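SUMO-1 cysteine protease S273R (African swine fever virus pig/Kenya/KEN-50/1950, PDB 6LJ9) is a cysteine protease that probably matures the viral polyproteins pp220 and pp62 into core-shell proteins and counters host innate immunity. Local coordinates at residues 2-16 with 261-273. Numbering follows the deposited sequence.
Sequences SILEKITSSPSECAE and EMYKFRTHLFRIA
His268 turns its CG back beside its own backbone N (chi1 -67°), which lays the ring between the two halves of segment 2-16, while Leu4, with CG trans to its N (chi1 -162°), reaches the ring from the other direction. Leu4 CD1 stands over one imidazole face, 4.3 Å from the centroid, a CH-pi contact; the Ser10-Pro11 peptide covers the opposite face. At the ring edge, in plane, Ser9 OG and His268 ND1 share a hydrogen bond of 2.8 Å that fixes the rotation of the imidazole, a flat group suited to a slot between a methyl and a peptide.

Leu4 is a knob among Glu261, Lys264, Phe265 and His268: CD1 lies 3.6 Å from Phe265 CD1, and CD2 packs against Lys264 CB. Ile7 CD1 adds a methyl beside Phe265 CE1, and Phe238 of helix 232-244 also touches Ile7.

At one end Glu261 OE2 gathers the amides of Ser2, from above the carboxylate plane, and, weakly, Ile3 and Leu4; Ile3 N is 3.0 Å from OE2. A carboxylate probably suits the amino end of the short, weakly bonded helix 3-6. At the other, Ile272 N donates to Glu13 OE1 at 3.1 Å, nearly straight (164°), and Ser49 OG also binds OE1.

The contact thus ties the N-terminal segment to C-terminal helix 259-269, part of the Ulp1-like catalytic domain of this C63 peptidase, the side chain of Phe265 about 11 Å from that of Cys232, the inferred nucleophile.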
# COMPACT_ATOMS: atom_id res chain seq x y z
N SER B 2 -1.85 -2.10 24.35
CA SER B 2 -2.22 -0.79 23.82
C SER B 2 -1.71 -0.61 22.39
O SER B 2 -2.49 -0.59 21.44
CB SER B 2 -1.68 0.32 24.72
OG SER B 2 -2.25 0.25 26.01
N ILE B 3 -0.39 -0.46 22.26
CA ILE B 3 0.21 -0.28 20.94
C ILE B 3 0.09 -1.53 20.09
O ILE B 3 0.13 -1.45 18.86
CB ILE B 3 1.68 0.15 21.10
CG1 ILE B 3 1.80 1.19 22.22
CG2 ILE B 3 2.22 0.72 19.80
CD1 ILE B 3 3.14 1.20 22.90
N LEU B 4 -0.07 -2.70 20.71
CA LEU B 4 -0.31 -3.92 19.94
C LEU B 4 -1.66 -3.87 19.24
O LEU B 4 -1.82 -4.47 18.17
CB LEU B 4 -0.22 -5.14 20.85
CG LEU B 4 -0.01 -6.49 20.16
CD1 LEU B 4 1.27 -6.47 19.34
CD2 LEU B 4 0.02 -7.62 21.18
N GLU B 5 -2.63 -3.16 19.82
CA GLU B 5 -3.90 -2.94 19.14
C GLU B 5 -3.77 -1.99 17.96
O GLU B 5 -4.62 -2.03 17.06
CB GLU B 5 -4.94 -2.39 20.12
CG GLU B 5 -5.27 -3.31 21.29
CD GLU B 5 -6.35 -2.73 22.19
OE1 GLU B 5 -6.92 -1.68 21.83
OE2 GLU B 5 -6.62 -3.32 23.25
N LYS B 6 -2.74 -1.14 17.94
CA LYS B 6 -2.59 -0.18 16.86
C LYS B 6 -2.33 -0.87 15.53
O LYS B 6 -3.00 -0.58 14.53
CB LYS B 6 -1.45 0.80 17.18
CG LYS B 6 -1.87 2.03 17.97
CD LYS B 6 -0.72 3.02 18.04
CE LYS B 6 -1.19 4.37 18.56
NZ LYS B 6 -0.09 5.38 18.53
N ILE B 7 -1.36 -1.78 15.49
CA ILE B 7 -0.95 -2.42 14.25
C ILE B 7 -2.04 -3.37 13.77
O ILE B 7 -3.00 -3.65 14.49
CB ILE B 7 0.40 -3.16 14.41
CG1 ILE B 7 0.25 -4.36 15.35
CG2 ILE B 7 1.46 -2.20 14.94
CD1 ILE B 7 1.54 -5.10 15.60
N THR B 8 -1.89 -3.87 12.54
CA THR B 8 -2.96 -4.59 11.85
C THR B 8 -2.84 -6.11 11.97
O THR B 8 -3.62 -6.83 11.33
CB THR B 8 -2.99 -4.19 10.38
OG1 THR B 8 -1.75 -4.55 9.75
CG2 THR B 8 -3.20 -2.69 10.24
N SER B 9 -1.90 -6.62 12.75
CA SER B 9 -1.72 -8.06 12.89
C SER B 9 -2.65 -8.62 13.97
O SER B 9 -3.33 -7.88 14.69
CB SER B 9 -0.27 -8.39 13.21
OG SER B 9 0.16 -7.73 14.38
N SER B 10 -2.65 -9.94 14.08
CA SER B 10 -3.54 -10.64 14.99
C SER B 10 -2.86 -11.93 15.43
O SER B 10 -1.90 -12.38 14.79
CB SER B 10 -4.90 -10.94 14.33
OG SER B 10 -4.78 -12.00 13.39
N PRO B 11 -3.32 -12.54 16.52
CA PRO B 11 -2.72 -13.81 16.97
C PRO B 11 -3.03 -15.00 16.07
O PRO B 11 -2.59 -16.11 16.38
CB PRO B 11 -3.34 -14.02 18.36
CG PRO B 11 -3.81 -12.66 18.78
CD PRO B 11 -4.25 -11.99 17.53
N SER B 12 -3.77 -14.81 14.97
CA SER B 12 -4.06 -15.92 14.08
C SER B 12 -2.78 -16.45 13.45
O SER B 12 -1.85 -15.69 13.16
CB SER B 12 -5.04 -15.49 12.99
OG SER B 12 -5.19 -16.49 12.00
N GLU B 13 -2.72 -17.76 13.24
CA GLU B 13 -1.56 -18.39 12.62
C GLU B 13 -1.65 -18.46 11.10
O GLU B 13 -0.70 -18.90 10.46
CB GLU B 13 -1.34 -19.80 13.19
CG GLU B 13 -2.38 -20.82 12.77
CD GLU B 13 -1.96 -22.24 13.09
OE1 GLU B 13 -0.85 -22.42 13.62
OE2 GLU B 13 -2.75 -23.17 12.80
N CYS B 14 -2.77 -18.04 10.52
CA CYS B 14 -2.87 -17.97 9.07
C CYS B 14 -1.98 -16.85 8.54
O CYS B 14 -1.63 -15.91 9.26
CB CYS B 14 -4.31 -17.73 8.62
SG CYS B 14 -5.56 -18.85 9.30
N ALA B 15 -1.60 -16.96 7.27
CA ALA B 15 -0.83 -15.91 6.64
C ALA B 15 -1.64 -14.62 6.59
O ALA B 15 -2.87 -14.63 6.49
CB ALA B 15 -0.40 -16.32 5.23
N GLU B 16 -0.93 -13.49 6.67
CA GLU B 16 -1.60 -12.19 6.77
C GLU B 16 -2.43 -11.88 5.53
O GLU B 16 -3.50 -11.27 5.64
CB GLU B 16 -0.57 -11.09 7.02
CG GLU B 16 0.33 -11.33 8.23
CD GLU B 16 0.04 -10.37 9.36
OE1 GLU B 16 -0.71 -9.39 9.15
OE2 GLU B 16 0.57 -10.59 10.47
N GLU B 261 4.28 -6.71 26.24
CA GLU B 261 3.64 -6.47 24.95
C GLU B 261 4.38 -7.16 23.82
O GLU B 261 3.76 -7.61 22.85
CB GLU B 261 3.54 -4.97 24.69
CG GLU B 261 2.13 -4.42 24.66
CD GLU B 261 2.10 -2.91 24.62
OE1 GLU B 261 2.80 -2.28 25.43
OE2 GLU B 261 1.38 -2.35 23.76
N MSE B 262 5.70 -7.26 23.91
CA MSE B 262 6.49 -7.89 22.86
C MSE B 262 6.42 -9.41 22.94
O MSE B 262 6.53 -10.09 21.93
CB MSE B 262 7.95 -7.43 22.94
CG MSE B 262 8.13 -5.94 22.73
SE MSE B 262 7.64 -5.35 20.93
CE MSE B 262 5.76 -4.89 21.23
N TYR B 263 6.25 -9.94 24.16
CA TYR B 263 6.04 -11.37 24.30
C TYR B 263 4.71 -11.79 23.70
O TYR B 263 4.60 -12.86 23.10
CB TYR B 263 6.12 -11.78 25.77
CG TYR B 263 5.98 -13.27 25.98
CD1 TYR B 263 7.05 -14.13 25.75
CD2 TYR B 263 4.78 -13.82 26.42
CE1 TYR B 263 6.92 -15.49 25.95
CE2 TYR B 263 4.65 -15.18 26.62
CZ TYR B 263 5.72 -16.01 26.38
OH TYR B 263 5.60 -17.37 26.58
N LYS B 264 3.68 -10.95 23.86
CA LYS B 264 2.40 -11.22 23.20
C LYS B 264 2.51 -11.05 21.69
O LYS B 264 1.75 -11.66 20.94
CB LYS B 264 1.32 -10.30 23.76
CG LYS B 264 0.96 -10.57 25.21
CD LYS B 264 -0.10 -9.59 25.70
CE LYS B 264 -0.50 -9.88 27.14
NZ LYS B 264 -1.48 -8.89 27.65
N PHE B 265 3.46 -10.22 21.23
CA PHE B 265 3.66 -10.05 19.79
C PHE B 265 4.22 -11.31 19.14
O PHE B 265 4.11 -11.46 17.92
CB PHE B 265 4.59 -8.87 19.54
CG PHE B 265 4.77 -8.53 18.08
CD1 PHE B 265 3.68 -8.16 17.31
CD2 PHE B 265 6.02 -8.58 17.49
CE1 PHE B 265 3.83 -7.85 15.97
CE2 PHE B 265 6.18 -8.27 16.15
CZ PHE B 265 5.08 -7.91 15.39
N ARG B 266 4.80 -12.22 19.92
CA ARG B 266 5.24 -13.50 19.37
C ARG B 266 4.07 -14.29 18.79
O ARG B 266 4.24 -15.01 17.80
CB ARG B 266 5.95 -14.32 20.45
CG ARG B 266 7.28 -13.76 20.91
CD ARG B 266 7.84 -14.57 22.07
NE ARG B 266 9.18 -14.14 22.45
CZ ARG B 266 10.30 -14.73 22.03
NH1 ARG B 266 10.24 -15.77 21.22
NH2 ARG B 266 11.48 -14.27 22.43
N THR B 267 2.88 -14.16 19.40
CA THR B 267 1.70 -14.83 18.86
C THR B 267 1.22 -14.20 17.56
O THR B 267 0.47 -14.84 16.82
CB THR B 267 0.57 -14.82 19.90
OG1 THR B 267 0.09 -13.48 20.07
CG2 THR B 267 1.07 -15.34 21.24
N HIS B 268 1.64 -12.97 17.28
CA HIS B 268 1.34 -12.34 15.99
C HIS B 268 2.35 -12.71 14.91
O HIS B 268 2.07 -12.51 13.73
CB HIS B 268 1.32 -10.81 16.14
CG HIS B 268 0.18 -10.30 16.97
ND1 HIS B 268 -0.56 -9.19 16.61
CD2 HIS B 268 -0.34 -10.74 18.14
CE1 HIS B 268 -1.49 -8.97 17.52
NE2 HIS B 268 -1.38 -9.89 18.46
N LEU B 269 3.51 -13.25 15.29
CA LEU B 269 4.59 -13.50 14.35
C LEU B 269 4.59 -14.93 13.83
O LEU B 269 4.69 -15.15 12.62
CB LEU B 269 5.94 -13.20 15.01
CG LEU B 269 6.31 -11.74 15.25
CD1 LEU B 269 7.56 -11.62 16.11
CD2 LEU B 269 6.50 -11.02 13.93
N PHE B 270 4.48 -15.91 14.72
CA PHE B 270 4.74 -17.30 14.37
C PHE B 270 3.48 -18.14 14.49
O PHE B 270 2.52 -17.78 15.17
CB PHE B 270 5.84 -17.89 15.27
CG PHE B 270 7.07 -17.04 15.36
CD1 PHE B 270 7.86 -16.83 14.25
CD2 PHE B 270 7.43 -16.45 16.56
CE1 PHE B 270 8.99 -16.04 14.33
CE2 PHE B 270 8.56 -15.66 16.64
CZ PHE B 270 9.34 -15.46 15.53
N ARG B 271 3.50 -19.28 13.80
CA ARG B 271 2.44 -20.27 13.86
C ARG B 271 2.70 -21.23 15.02
O ARG B 271 3.77 -21.25 15.62
CB ARG B 271 2.33 -21.03 12.54
CG ARG B 271 3.58 -21.81 12.15
CD ARG B 271 3.28 -22.81 11.04
NE ARG B 271 4.47 -23.58 10.67
CZ ARG B 271 5.19 -23.35 9.57
NH1 ARG B 271 4.85 -22.38 8.74
NH2 ARG B 271 6.25 -24.11 9.31
N ILE B 272 1.69 -22.05 15.31
CA ILE B 272 1.78 -23.03 16.39
C ILE B 272 2.44 -24.28 15.81
O ILE B 272 1.79 -25.11 15.18
CB ILE B 272 0.40 -23.34 16.99
CG1 ILE B 272 -0.31 -22.04 17.36
CG2 ILE B 272 0.54 -24.24 18.21
CD1 ILE B 272 -1.78 -22.21 17.66
N ALA B 273 3.75 -24.41 16.02
CA ALA B 273 4.49 -25.55 15.50
C ALA B 273 5.69 -25.88 16.38
O ALA B 273 6.67 -26.47 15.93
CB ALA B 273 4.95 -25.27 14.07